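Side-chain contacts in ribose-5-phosphate isomerase RpiB (Thermotoga maritima, PDB 1O1X), which probably interconverts ribose 5-phosphate and ribulose 5-phosphate: residues E28-Y33 with W130-F135; N32-L35 with E40-D43; A96-P101 with R105-H110. One frame throughout, in Å; residues are numbered along the deposited sequence.

Contact 1 of 3, residues E28-Y33 with W130-F135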
ATOM      1  N   GLU A  28       1.183 -13.023 -17.339  1.00 11.49           N
ATOM      2  CA  GLU A  28       1.258 -12.811 -18.765  1.00 11.87           C
ATOM      3  C   GLU A  28       1.704 -11.393 -19.139  1.00 11.67           C
ATOM      4  O   GLU A  28       2.549 -11.214 -20.023  1.00 11.16           O
ATOM      5  CB  GLU A  28      -0.101 -13.129 -19.393  1.00 12.69           C
ATOM      6  CG  GLU A  28      -0.469 -14.620 -19.332  1.00 14.21           C
ATOM      7  CD  GLU A  28       0.442 -15.466 -20.215  1.00 18.85           C
ATOM      8  OE1 GLU A  28       0.373 -15.298 -21.449  1.00 23.81           O
ATOM      9  OE2 GLU A  28       1.254 -16.265 -19.675  1.00 19.69           O
ATOM     10  N   LYS A  29       1.144 -10.382 -18.469  1.00 11.56           N
ATOM     11  CA  LYS A  29       1.533  -9.004 -18.721  1.00 11.58           C
ATOM     12  C   LYS A  29       2.993  -8.740 -18.350  1.00 11.03           C
ATOM     13  O   LYS A  29       3.707  -8.105 -19.087  1.00 11.61           O
ATOM     14  CB  LYS A  29       0.600  -8.066 -17.972  1.00 11.96           C
ATOM     15  CG  LYS A  29      -0.802  -8.064 -18.568  1.00 13.37           C
ATOM     16  CD  LYS A  29      -1.742  -7.231 -17.756  1.00 16.75           C
ATOM     17  CE  LYS A  29      -3.063  -7.049 -18.510  1.00 19.33           C
ATOM     18  NZ  LYS A  29      -4.110  -6.542 -17.574  1.00 26.24           N
ATOM     19  N   VAL A  30       3.439  -9.278 -17.243  1.00 10.63           N
ATOM     20  CA  VAL A  30       4.824  -9.130 -16.797  1.00 10.66           C
ATOM     21  C   VAL A  30       5.786  -9.839 -17.744  1.00 11.25           C
ATOM     22  O   VAL A  30       6.827  -9.307 -18.131  1.00 10.88           O
ATOM     23  CB  VAL A  30       4.996  -9.603 -15.347  1.00 10.79           C
ATOM     24  CG1 VAL A  30       6.452  -9.725 -14.985  1.00 11.02           C
ATOM     25  CG2 VAL A  30       4.299  -8.604 -14.382  1.00 11.83           C
ATOM     26  N   LYS A  31       5.435 -11.051 -18.129  1.00 11.73           N
ATOM     27  CA  LYS A  31       6.198 -11.783 -19.130  1.00 12.16           C
ATOM     28  C   LYS A  31       6.347 -11.006 -20.414  1.00 11.90           C
ATOM     29  O   LYS A  31       7.455 -10.851 -20.898  1.00 11.19           O
ATOM     30  CB  LYS A  31       5.558 -13.108 -19.424  1.00 12.21           C
ATOM     31  CG  LYS A  31       6.255 -13.880 -20.528  1.00 15.10           C
ATOM     32  CD  LYS A  31       5.689 -15.254 -20.669  1.00 16.97           C
ATOM     33  CE  LYS A  31       4.384 -15.270 -21.364  1.00 18.27           C
ATOM     34  NZ  LYS A  31       4.206 -16.699 -21.721  1.00 22.16           N
ATOM     35  N   ASN A  32       5.243 -10.492 -20.941  1.00 12.10           N
ATOM     36  CA  ASN A  32       5.284  -9.741 -22.192  1.00 11.85           C
ATOM     37  C   ASN A  32       6.048  -8.437 -22.081  1.00 11.11           C
ATOM     38  O   ASN A  32       6.700  -8.024 -23.004  1.00 10.44           O
ATOM     39  CB  ASN A  32       3.878  -9.512 -22.681  1.00 12.41           C
ATOM     40  CG  ASN A  32       3.200 -10.803 -23.117  1.00 15.77           C
ATOM     41  OD1 ASN A  32       3.859 -11.803 -23.395  1.00 18.72           O
ATOM     42  ND2 ASN A  32       1.866 -10.792 -23.140  1.00 19.44           N
ATOM     43  N   TYR A  33       5.994  -7.811 -20.928  1.00 10.80           N
ATOM     44  CA  TYR A  33       6.765  -6.605 -20.652  1.00 10.88           C
ATOM     45  C   TYR A  33       8.251  -6.900 -20.741  1.00 11.10           C
ATOM     46  O   TYR A  33       9.001  -6.183 -21.424  1.00 12.03           O
ATOM     47  CB  TYR A  33       6.389  -6.025 -19.287  1.00 10.07           C
ATOM     48  CG  TYR A  33       7.217  -4.833 -18.848  1.00 11.25           C
ATOM     49  CD1 TYR A  33       7.064  -3.599 -19.464  1.00 12.48           C
ATOM     50  CD2 TYR A  33       8.141  -4.942 -17.803  1.00 13.38           C
ATOM     51  CE1 TYR A  33       7.811  -2.496 -19.062  1.00 14.89           C
ATOM     52  CE2 TYR A  33       8.908  -3.837 -17.391  1.00 14.78           C
ATOM     53  CZ  TYR A  33       8.722  -2.626 -18.029  1.00 15.43           C
ATOM     54  OH  TYR A  33       9.428  -1.521 -17.670  1.00 18.16           O
ATOM     55  N   TRP A 130       7.077  -1.318 -12.653  1.00 11.49           N
ATOM     56  CA  TRP A 130       8.025  -0.522 -11.901  1.00 12.21           C
ATOM     57  C   TRP A 130       8.736  -1.336 -10.831  1.00 11.07           C
ATOM     58  O   TRP A 130       9.943  -1.135 -10.598  1.00 11.31           O
ATOM     59  CB  TRP A 130       7.394   0.682 -11.187  1.00 12.21           C
ATOM     60  CG  TRP A 130       6.656   1.624 -12.054  1.00 16.50           C
ATOM     61  CD1 TRP A 130       6.774   1.797 -13.397  1.00 20.11           C
ATOM     62  CD2 TRP A 130       5.640   2.540 -11.612  1.00 17.96           C
ATOM     63  NE1 TRP A 130       5.849   2.728 -13.820  1.00 23.85           N
ATOM     64  CE2 TRP A 130       5.136   3.186 -12.744  1.00 22.08           C
ATOM     65  CE3 TRP A 130       5.067   2.817 -10.375  1.00 18.79           C
ATOM     66  CZ2 TRP A 130       4.101   4.129 -12.674  1.00 23.41           C
ATOM     67  CZ3 TRP A 130       4.058   3.766 -10.293  1.00 20.44           C
ATOM     68  CH2 TRP A 130       3.578   4.399 -11.437  1.00 21.52           C
ATOM     69  N   ILE A 131       8.003  -2.230 -10.171  1.00 10.50           N
ATOM     70  CA  ILE A 131       8.590  -3.091  -9.140  1.00  9.78           C
ATOM     71  C   ILE A 131       9.617  -4.021  -9.778  1.00 10.91           C
ATOM     72  O   ILE A 131      10.742  -4.174  -9.261  1.00 10.84           O
ATOM     73  CB  ILE A 131       7.498  -3.881  -8.357  1.00  9.45           C
ATOM     74  CG1 ILE A 131       6.591  -2.921  -7.562  1.00  8.54           C
ATOM     75  CG2 ILE A 131       8.093  -4.913  -7.411  1.00 11.47           C
ATOM     76  CD1 ILE A 131       5.316  -3.576  -7.061  1.00  9.40           C
ATOM     77  N   VAL A 132       9.253  -4.609 -10.905  1.00 10.11           N
ATOM     78  CA  VAL A 132      10.139  -5.507 -11.655  1.00 11.44           C
ATOM     79  C   VAL A 132      11.418  -4.781 -12.096  1.00 12.24           C
ATOM     80  O   VAL A 132      12.511  -5.309 -11.920  1.00 12.43           O
ATOM     81  CB  VAL A 132       9.411  -6.125 -12.876  1.00 11.63           C
ATOM     82  CG1 VAL A 132      10.400  -6.798 -13.844  1.00 14.56           C
ATOM     83  CG2 VAL A 132       8.343  -7.116 -12.439  1.00 12.39           C
ATOM     84  N   ASP A 133      11.284  -3.574 -12.660  1.00 12.69           N
ATOM     85  CA  ASP A 133      12.425  -2.788 -13.127  1.00 13.27           C
ATOM     86  C   ASP A 133      13.383  -2.485 -11.961  1.00 12.87           C
ATOM     87  O   ASP A 133      14.602  -2.588 -12.102  1.00 12.19           O
ATOM     88  CB  ASP A 133      11.992  -1.440 -13.683  1.00 13.79           C
ATOM     89  CG  ASP A 133      11.322  -1.520 -15.053  1.00 18.24           C
ATOM     90  OD1 ASP A 133      11.327  -2.571 -15.719  1.00 20.34           O
ATOM     91  OD2 ASP A 133      10.775  -0.493 -15.508  1.00 26.12           O
ATOM     92  N   THR A 134      12.826  -2.127 -10.816  1.00 12.15           N
ATOM     93  CA  THR A 134      13.631  -1.864  -9.615  1.00 11.63           C
ATOM     94  C   THR A 134      14.370  -3.123  -9.122  1.00 11.92           C
ATOM     95  O   THR A 134      15.573  -3.095  -8.814  1.00 10.31           O
ATOM     96  CB  THR A 134      12.711  -1.336  -8.520  1.00 11.83           C
ATOM     97  OG1 THR A 134      12.112  -0.124  -8.981  1.00 10.53           O
ATOM     98  CG2 THR A 134      13.489  -0.967  -7.269  1.00 12.34           C
ATOM     99  N   PHE A 135      13.632  -4.240  -9.075  1.00 11.80           N
ATOM    100  CA  PHE A 135      14.180  -5.514  -8.660  1.00 12.21           C
ATOM    101  C   PHE A 135      15.369  -5.930  -9.535  1.00 12.67           C
ATOM    102  O   PHE A 135      16.388  -6.367  -9.029  1.00 12.40           O
ATOM    103  CB  PHE A 135      13.094  -6.603  -8.701  1.00 11.64           C
ATOM    104  CG  PHE A 135      13.449  -7.843  -7.934  1.00 12.41           C
ATOM    105  CD1 PHE A 135      13.245  -7.901  -6.550  1.00 11.80           C
ATOM    106  CD2 PHE A 135      13.952  -8.964  -8.578  1.00 11.68           C
ATOM    107  CE1 PHE A 135      13.520  -9.071  -5.842  1.00 11.51           C
ATOM    108  CE2 PHE A 135      14.254 -10.126  -7.845  1.00 12.19           C
ATOM    109  CZ  PHE A 135      14.039 -10.169  -6.501  1.00 11.62           C
TER
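V30 makes the first touch between helix 24-36 and helix 125-137: its CG1 lies 4.1 Å from CG2 of V132, a single methyl-to-methyl approach between two buried valines. The branches differ. V30 offers the methyl set anti to its backbone N (chi1 168°), whereas V132 offers the one anti to its carbonyl carbon. V132 also rests on L116 of strand 115-117, which links this helix-to-helix touch to the sheet.

One turn further along helix 24-36, Y33 holds CG anti to the backbone N (chi1 175°), which sends the ring across to the facing helix. Its OH donates to OD2 of D133 at 2.7 Å, and OD2 accepts through its syn lone pair, on the side of the other oxygen. That second oxygen, OD1, lies in the plane of the Y33 ring at its edge, 3.2 Å from CE2. Ring and carboxylate are turned 34° from each other and the two side chains cross nearly at right angles. Around this pair, F129 stacks on the ring and K37 NZ forms a weak hydrogen bond with the hydroxyl. A phenylalanine in place of Y33 would probably leave the D133 carboxylate without this donor and remove this polar tie between the helices. The chemistry is thus a phenol bonded to an acid; the weak bond with K37 may also polarise the hydroxyl.

Contact 2 of 3, residues N32-L35 with E40-D43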
ATOM      1  N   ASN A  32       5.243 -10.492 -20.941  1.00 12.10           N
ATOM      2  CA  ASN A  32       5.284  -9.741 -22.192  1.00 11.85           C
ATOM      3  C   ASN A  32       6.048  -8.437 -22.081  1.00 11.11           C
ATOM      4  O   ASN A  32       6.700  -8.024 -23.004  1.00 10.44           O
ATOM      5  CB  ASN A  32       3.878  -9.512 -22.681  1.00 12.41           C
ATOM      6  CG  ASN A  32       3.200 -10.803 -23.117  1.00 15.77           C
ATOM      7  OD1 ASN A  32       3.859 -11.803 -23.395  1.00 18.72           O
ATOM      8  ND2 ASN A  32       1.866 -10.792 -23.140  1.00 19.44           N
ATOM      9  N   TYR A  33       5.994  -7.811 -20.928  1.00 10.80           N
ATOM     10  CA  TYR A  33       6.765  -6.605 -20.652  1.00 10.88           C
ATOM     11  C   TYR A  33       8.251  -6.900 -20.741  1.00 11.10           C
ATOM     12  O   TYR A  33       9.001  -6.183 -21.424  1.00 12.03           O
ATOM     13  CB  TYR A  33       6.389  -6.025 -19.287  1.00 10.07           C
ATOM     14  CG  TYR A  33       7.217  -4.833 -18.848  1.00 11.25           C
ATOM     15  CD1 TYR A  33       7.064  -3.599 -19.464  1.00 12.48           C
ATOM     16  CD2 TYR A  33       8.141  -4.942 -17.803  1.00 13.38           C
ATOM     17  CE1 TYR A  33       7.811  -2.496 -19.062  1.00 14.89           C
ATOM     18  CE2 TYR A  33       8.908  -3.837 -17.391  1.00 14.78           C
ATOM     19  CZ  TYR A  33       8.722  -2.626 -18.029  1.00 15.43           C
ATOM     20  OH  TYR A  33       9.428  -1.521 -17.670  1.00 18.16           O
ATOM     21  N   LEU A  34       8.668  -7.989 -20.107  1.00 10.78           N
ATOM     22  CA  LEU A  34      10.053  -8.421 -20.144  1.00 11.37           C
ATOM     23  C   LEU A  34      10.497  -8.797 -21.544  1.00 11.25           C
ATOM     24  O   LEU A  34      11.584  -8.375 -21.995  1.00 11.81           O
ATOM     25  CB  LEU A  34      10.282  -9.585 -19.160  1.00 11.28           C
ATOM     26  CG  LEU A  34      10.091  -9.157 -17.706  1.00 11.86           C
ATOM     27  CD1 LEU A  34      10.061 -10.378 -16.821  1.00 13.42           C
ATOM     28  CD2 LEU A  34      11.191  -8.191 -17.247  1.00 15.40           C
ATOM     29  N   LEU A  35       9.680  -9.595 -22.229  1.00 11.37           N
ATOM     30  CA  LEU A  35       9.982 -10.004 -23.596  1.00 11.73           C
ATOM     31  C   LEU A  35      10.168  -8.791 -24.517  1.00 12.70           C
ATOM     32  O   LEU A  35      11.038  -8.784 -25.379  1.00 11.65           O
ATOM     33  CB  LEU A  35       8.915 -10.959 -24.150  1.00 11.55           C
ATOM     34  CG  LEU A  35       8.830 -12.344 -23.524  1.00 11.11           C
ATOM     35  CD1 LEU A  35       7.652 -13.135 -24.097  1.00 10.68           C
ATOM     36  CD2 LEU A  35      10.116 -13.156 -23.738  1.00 11.43           C
ATOM     37  N   GLU A  40      15.351 -12.494 -21.640  1.00 12.09           N
ATOM     38  CA  GLU A  40      15.060 -13.903 -21.786  1.00 12.01           C
ATOM     39  C   GLU A  40      14.148 -14.353 -20.636  1.00 12.51           C
ATOM     40  O   GLU A  40      14.480 -14.189 -19.474  1.00 12.00           O
ATOM     41  CB  GLU A  40      16.361 -14.708 -21.807  1.00 12.38           C
ATOM     42  CG  GLU A  40      16.160 -16.196 -22.078  1.00 13.20           C
ATOM     43  CD  GLU A  40      17.413 -17.040 -21.979  1.00 13.94           C
ATOM     44  OE1 GLU A  40      18.536 -16.470 -21.713  1.00 11.61           O
ATOM     45  OE2 GLU A  40      17.242 -18.298 -22.125  1.00 15.22           O
ATOM     46  N   VAL A  41      12.973 -14.893 -20.968  1.00 12.70           N
ATOM     47  CA  VAL A  41      12.018 -15.344 -19.965  1.00 12.67           C
ATOM     48  C   VAL A  41      11.639 -16.794 -20.209  1.00 13.14           C
ATOM     49  O   VAL A  41      11.305 -17.162 -21.336  1.00 12.88           O
ATOM     50  CB  VAL A  41      10.719 -14.494 -19.964  1.00 13.14           C
ATOM     51  CG1 VAL A  41       9.785 -14.970 -18.868  1.00 15.93           C
ATOM     52  CG2 VAL A  41      11.002 -13.021 -19.771  1.00 12.48           C
ATOM     53  N   GLU A  42      11.762 -17.635 -19.178  1.00 12.92           N
ATOM     54  CA  GLU A  42      11.229 -18.986 -19.193  1.00 14.24           C
ATOM     55  C   GLU A  42       9.940 -19.022 -18.389  1.00 12.82           C
ATOM     56  O   GLU A  42       9.926 -18.756 -17.181  1.00 11.50           O
ATOM     57  CB  GLU A  42      12.239 -20.014 -18.657  1.00 15.83           C
ATOM     58  CG  GLU A  42      13.132 -20.514 -19.785  1.00 24.24           C
ATOM     59  CD  GLU A  42      14.271 -21.463 -19.341  1.00 30.41           C
ATOM     60  OE1 GLU A  42      14.235 -21.923 -18.157  1.00 28.88           O
ATOM     61  OE2 GLU A  42      15.193 -21.703 -20.213  1.00 28.78           O
ATOM     62  N   ASP A  43       8.845 -19.332 -19.065  1.00 11.93           N
ATOM     63  CA  ASP A  43       7.528 -19.358 -18.408  1.00 11.80           C
ATOM     64  C   ASP A  43       7.220 -20.793 -18.035  1.00 10.99           C
ATOM     65  O   ASP A  43       6.939 -21.616 -18.901  1.00 10.11           O
ATOM     66  CB  ASP A  43       6.497 -18.790 -19.376  1.00 11.99           C
ATOM     67  CG  ASP A  43       5.074 -18.738 -18.806  1.00 13.51           C
ATOM     68  OD1 ASP A  43       4.812 -19.089 -17.624  1.00 11.72           O
ATOM     69  OD2 ASP A  43       4.163 -18.342 -19.554  1.00 15.34           O
TER
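V41 meets L34 through CG2 and L35 through CB and CG2, and the contact is wholly apolar. CG2 of V41, the methyl anti to the carbonyl carbon, approaches the base of L34, 3.6 Å from its CB. CD1 of L34 also lies 4.1 Å from this methyl, so the leucine meets it with both the root and one tip of its side chain. L35 comes in from another direction, at about a right angle to the approach of L34: its CD2 reaches CB of V41 at 4.0 Å and CG2 at 4.1 Å. Both leucines cross the valine roughly perpendicularly. L34 is buried, whereas L35 is exposed and closes the contact on its outer side.

The polar partners of the strand lie outside this apolar contact. The backbone of E40 and E42 pairs with strand 14-18, their carboxylates form salt bridges with K14, and D43 is bridged to K27 and K31 of helix 24-36.

In the fold, this joins the helix and second strand of the beta-alpha-beta unit 14-18, 24-36, 40-43: the helix packs on the strand at the sheet margin within this chain, with V41 also touching I17 of the adjoining strand and L34 reaching across to V132 and L136 of helix 125-137.

Contact 3 of 3, residues A96-P101 with R105-H110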
ATOM      1  N   ALA A  96      10.935 -12.391  -2.150  1.00 11.25           N
ATOM      2  CA  ALA A  96      10.474 -11.155  -1.521  1.00 11.83           C
ATOM      3  C   ALA A  96       9.153 -10.676  -2.127  1.00 11.94           C
ATOM      4  O   ALA A  96       9.094 -10.291  -3.294  1.00 11.88           O
ATOM      5  CB  ALA A  96      11.527 -10.050  -1.673  1.00 12.57           C
ATOM      6  N   LEU A  97       8.125 -10.643  -1.297  1.00 11.70           N
ATOM      7  CA  LEU A  97       6.790 -10.140  -1.638  1.00 11.64           C
ATOM      8  C   LEU A  97       6.854  -8.600  -1.592  1.00 12.61           C
ATOM      9  O   LEU A  97       7.007  -7.998  -0.511  1.00 12.61           O
ATOM     10  CB  LEU A  97       5.783 -10.700  -0.630  1.00 12.18           C
ATOM     11  CG  LEU A  97       4.324 -10.264  -0.738  1.00 16.27           C
ATOM     12  CD1 LEU A  97       3.829 -10.360  -2.136  1.00 20.40           C
ATOM     13  CD2 LEU A  97       3.412 -11.039   0.231  1.00 17.68           C
ATOM     14  N   CYS A  98       6.774  -7.966  -2.752  1.00 12.37           N
ATOM     15  CA  CYS A  98       6.925  -6.523  -2.867  1.00 13.25           C
ATOM     16  C   CYS A  98       5.680  -5.902  -3.451  1.00 13.71           C
ATOM     17  O   CYS A  98       5.229  -6.295  -4.546  1.00 13.66           O
ATOM     18  CB  CYS A  98       8.126  -6.199  -3.755  1.00 13.73           C
ATOM     19  SG  CYS A  98       9.720  -6.834  -3.147  1.00 14.62           S
ATOM     20  N   LEU A  99       5.128  -4.930  -2.737  1.00 13.78           N
ATOM     21  CA  LEU A  99       3.897  -4.260  -3.176  1.00 14.24           C
ATOM     22  C   LEU A  99       4.138  -2.894  -3.801  1.00 13.02           C
ATOM     23  O   LEU A  99       3.225  -2.270  -4.352  1.00 12.30           O
ATOM     24  CB  LEU A  99       2.921  -4.127  -2.014  0.65 14.81           C
ATOM     25  CG  LEU A  99       1.835  -5.204  -2.037  0.65 18.53           C
ATOM     26  CD1 LEU A  99       2.473  -6.593  -1.869  0.65 17.29           C
ATOM     27  CD2 LEU A  99       0.785  -4.914  -0.941  0.65 21.34           C
ATOM     28  N   PHE A 100       5.349  -2.375  -3.641  1.00 12.10           N
ATOM     29  CA  PHE A 100       5.744  -1.107  -4.287  1.00 11.57           C
ATOM     30  C   PHE A 100       7.291  -1.098  -4.504  1.00 11.79           C
ATOM     31  O   PHE A 100       8.008  -1.912  -3.881  1.00 10.68           O
ATOM     32  CB  PHE A 100       5.205   0.156  -3.547  1.00 11.35           C
ATOM     33  CG  PHE A 100       5.600   0.252  -2.084  1.00 11.49           C
ATOM     34  CD1 PHE A 100       4.836  -0.358  -1.105  1.00 13.87           C
ATOM     35  CD2 PHE A 100       6.723   0.985  -1.693  1.00 10.22           C
ATOM     36  CE1 PHE A 100       5.204  -0.263   0.240  1.00 14.06           C
ATOM     37  CE2 PHE A 100       7.074   1.090  -0.387  1.00 11.76           C
ATOM     38  CZ  PHE A 100       6.340   0.454   0.579  1.00 11.34           C
ATOM     39  N   PRO A 101       7.787  -0.263  -5.422  1.00 11.23           N
ATOM     40  CA  PRO A 101       9.199  -0.320  -5.828  1.00 12.10           C
ATOM     41  C   PRO A 101      10.254  -0.245  -4.734  1.00 12.43           C
ATOM     42  O   PRO A 101      11.243  -0.990  -4.822  1.00 12.46           O
ATOM     43  CB  PRO A 101       9.299   0.807  -6.837  1.00 12.25           C
ATOM     44  CG  PRO A 101       7.907   0.842  -7.451  1.00 12.63           C
ATOM     45  CD  PRO A 101       7.038   0.703  -6.261  1.00 11.98           C
ATOM     46  N   ARG A 105      13.553  -2.542  -4.081  1.00 10.16           N
ATOM     47  CA  ARG A 105      14.874  -1.961  -3.896  1.00 10.75           C
ATOM     48  C   ARG A 105      15.548  -2.569  -2.642  1.00 10.01           C
ATOM     49  O   ARG A 105      16.663  -3.034  -2.700  1.00 10.08           O
ATOM     50  CB  ARG A 105      14.802  -0.429  -3.814  1.00 10.51           C
ATOM     51  CG  ARG A 105      16.114   0.260  -3.414  1.00 13.88           C
ATOM     52  CD  ARG A 105      15.991   1.757  -3.347  1.00 16.52           C
ATOM     53  NE  ARG A 105      15.052   2.219  -2.306  1.00 20.97           N
ATOM     54  CZ  ARG A 105      15.313   2.334  -0.982  1.00 24.93           C
ATOM     55  NH1 ARG A 105      16.499   1.994  -0.490  1.00 24.99           N
ATOM     56  NH2 ARG A 105      14.372   2.801  -0.145  1.00 24.29           N
ATOM     57  N   LEU A 106      14.856  -2.552  -1.511  1.00 10.81           N
ATOM     58  CA  LEU A 106      15.408  -3.072  -0.285  1.00 11.20           C
ATOM     59  C   LEU A 106      15.563  -4.601  -0.317  1.00 10.69           C
ATOM     60  O   LEU A 106      16.524  -5.125   0.201  1.00 10.14           O
ATOM     61  CB  LEU A 106      14.589  -2.589   0.930  1.00 13.36           C
ATOM     62  CG  LEU A 106      14.743  -1.092   1.274  1.00 14.58           C
ATOM     63  CD1 LEU A 106      13.798  -0.667   2.329  1.00 19.58           C
ATOM     64  CD2 LEU A 106      16.151  -0.776   1.681  1.00 17.90           C
ATOM     65  N   ALA A 107      14.644  -5.310  -0.957  1.00 10.27           N
ATOM     66  CA  ALA A 107      14.760  -6.748  -1.111  1.00 10.44           C
ATOM     67  C   ALA A 107      16.117  -7.108  -1.752  1.00 10.30           C
ATOM     68  O   ALA A 107      16.759  -8.074  -1.346  1.00  9.32           O
ATOM     69  CB  ALA A 107      13.607  -7.310  -1.948  1.00 10.56           C
ATOM     70  N   ARG A 108      16.541  -6.312  -2.731  1.00  9.59           N
ATOM     71  CA  ARG A 108      17.806  -6.505  -3.406  1.00 10.01           C
ATOM     72  C   ARG A 108      19.003  -5.996  -2.617  1.00 10.22           C
ATOM     73  O   ARG A 108      19.965  -6.724  -2.406  1.00 10.09           O
ATOM     74  CB  ARG A 108      17.740  -5.818  -4.766  1.00 10.32           C
ATOM     75  CG  ARG A 108      16.745  -6.506  -5.747  1.00 11.16           C
ATOM     76  CD  ARG A 108      17.173  -7.890  -6.293  1.00 11.64           C
ATOM     77  NE  ARG A 108      18.526  -7.769  -6.783  1.00 10.92           N
ATOM     78  CZ  ARG A 108      19.592  -8.441  -6.400  1.00 10.91           C
ATOM     79  NH1 ARG A 108      19.527  -9.461  -5.573  1.00 12.44           N
ATOM     80  NH2 ARG A 108      20.760  -8.049  -6.865  1.00 10.64           N
ATOM     81  N   SER A 109      18.909  -4.746  -2.159  1.00 10.67           N
ATOM     82  CA  SER A 109      19.982  -4.034  -1.440  1.00 11.36           C
ATOM     83  C   SER A 109      20.355  -4.724  -0.145  1.00 11.50           C
ATOM     84  O   SER A 109      21.555  -4.867   0.159  1.00 10.26           O
ATOM     85  CB  SER A 109      19.549  -2.603  -1.078  1.00 11.19           C
ATOM     86  OG  SER A 109      19.500  -1.854  -2.256  1.00 16.58           O
ATOM     87  N   HIS A 110      19.319  -5.116   0.618  1.00 10.95           N
ATOM     88  CA  HIS A 110      19.506  -5.701   1.940  1.00 11.07           C
ATOM     89  C   HIS A 110      19.376  -7.210   2.012  1.00 11.39           C
ATOM     90  O   HIS A 110      20.093  -7.852   2.775  1.00 12.80           O
ATOM     91  CB  HIS A 110      18.540  -5.030   2.930  1.00 10.61           C
ATOM     92  CG  HIS A 110      18.790  -3.571   3.118  1.00 10.90           C
ATOM     93  ND1 HIS A 110      18.142  -2.826   4.080  1.00 13.41           N
ATOM     94  CD2 HIS A 110      19.666  -2.728   2.515  1.00 12.54           C
ATOM     95  CE1 HIS A 110      18.591  -1.583   4.043  1.00 13.97           C
ATOM     96  NE2 HIS A 110      19.512  -1.497   3.097  1.00 11.33           N
TER
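With SG turned anti to its own carbonyl carbon (chi1 -60°), C98 aims its sulphur at the helix that follows, where it lies 4.1 Å from CB of A107. This is the inner side of a beta-alpha-beta unit, strand 95-97, helix 101-109 and strand 115-117, in which the helix folds back over the strand it has just left. A96 and A107 meet methyl to methyl, 3.5 Å between their CB atoms, tighter than usual van der Waals contact; with side chains this small the helix can come close, and the two CA atoms are 6.2 Å apart. L81 of the fourth subunit packs on both alanines, so the seam lies beside a subunit interface. In that subunit, as in this one, L81 is predicted to bind the sugar phosphate.

H110, the predicted proton donor, ends the second segment. L106 sets CD2 3.5 Å above one face of its imidazole, toward the rim, while H145 stacks with the ring.

F100 is at the N-cap position of the helix. Further on, R105, its chain bent at chi3 (64°), forms a salt bridge with D102 and a cation-pi contact with W130 of the second subunit. The backbone of R105 makes the first-turn helical bond, its N 2.9 Å from O of P101, with an N-H...O angle of 161°.

From the N terminus, helix 24-36 opens both contact 1 and contact 2, which share N32 and Y33. Contact 2 closes first, by the short turn into strand 40-43, and ties that helix to one margin of the parallel sheet. Contact 3 follows in series, closing a short loop between strand 95-97, at the other margin, and helix 101-109; its centre is about 20 Å from that of contact 2. Contact 1 closes last, at helix 125-137, and contact 3 is nested within its long loop. Helix 125-137 joins the three: it packs on helix 24-36, and its T134 meets P101 and R105 of contact 3. K31 of contact 1 also packs on V41 of contact 2.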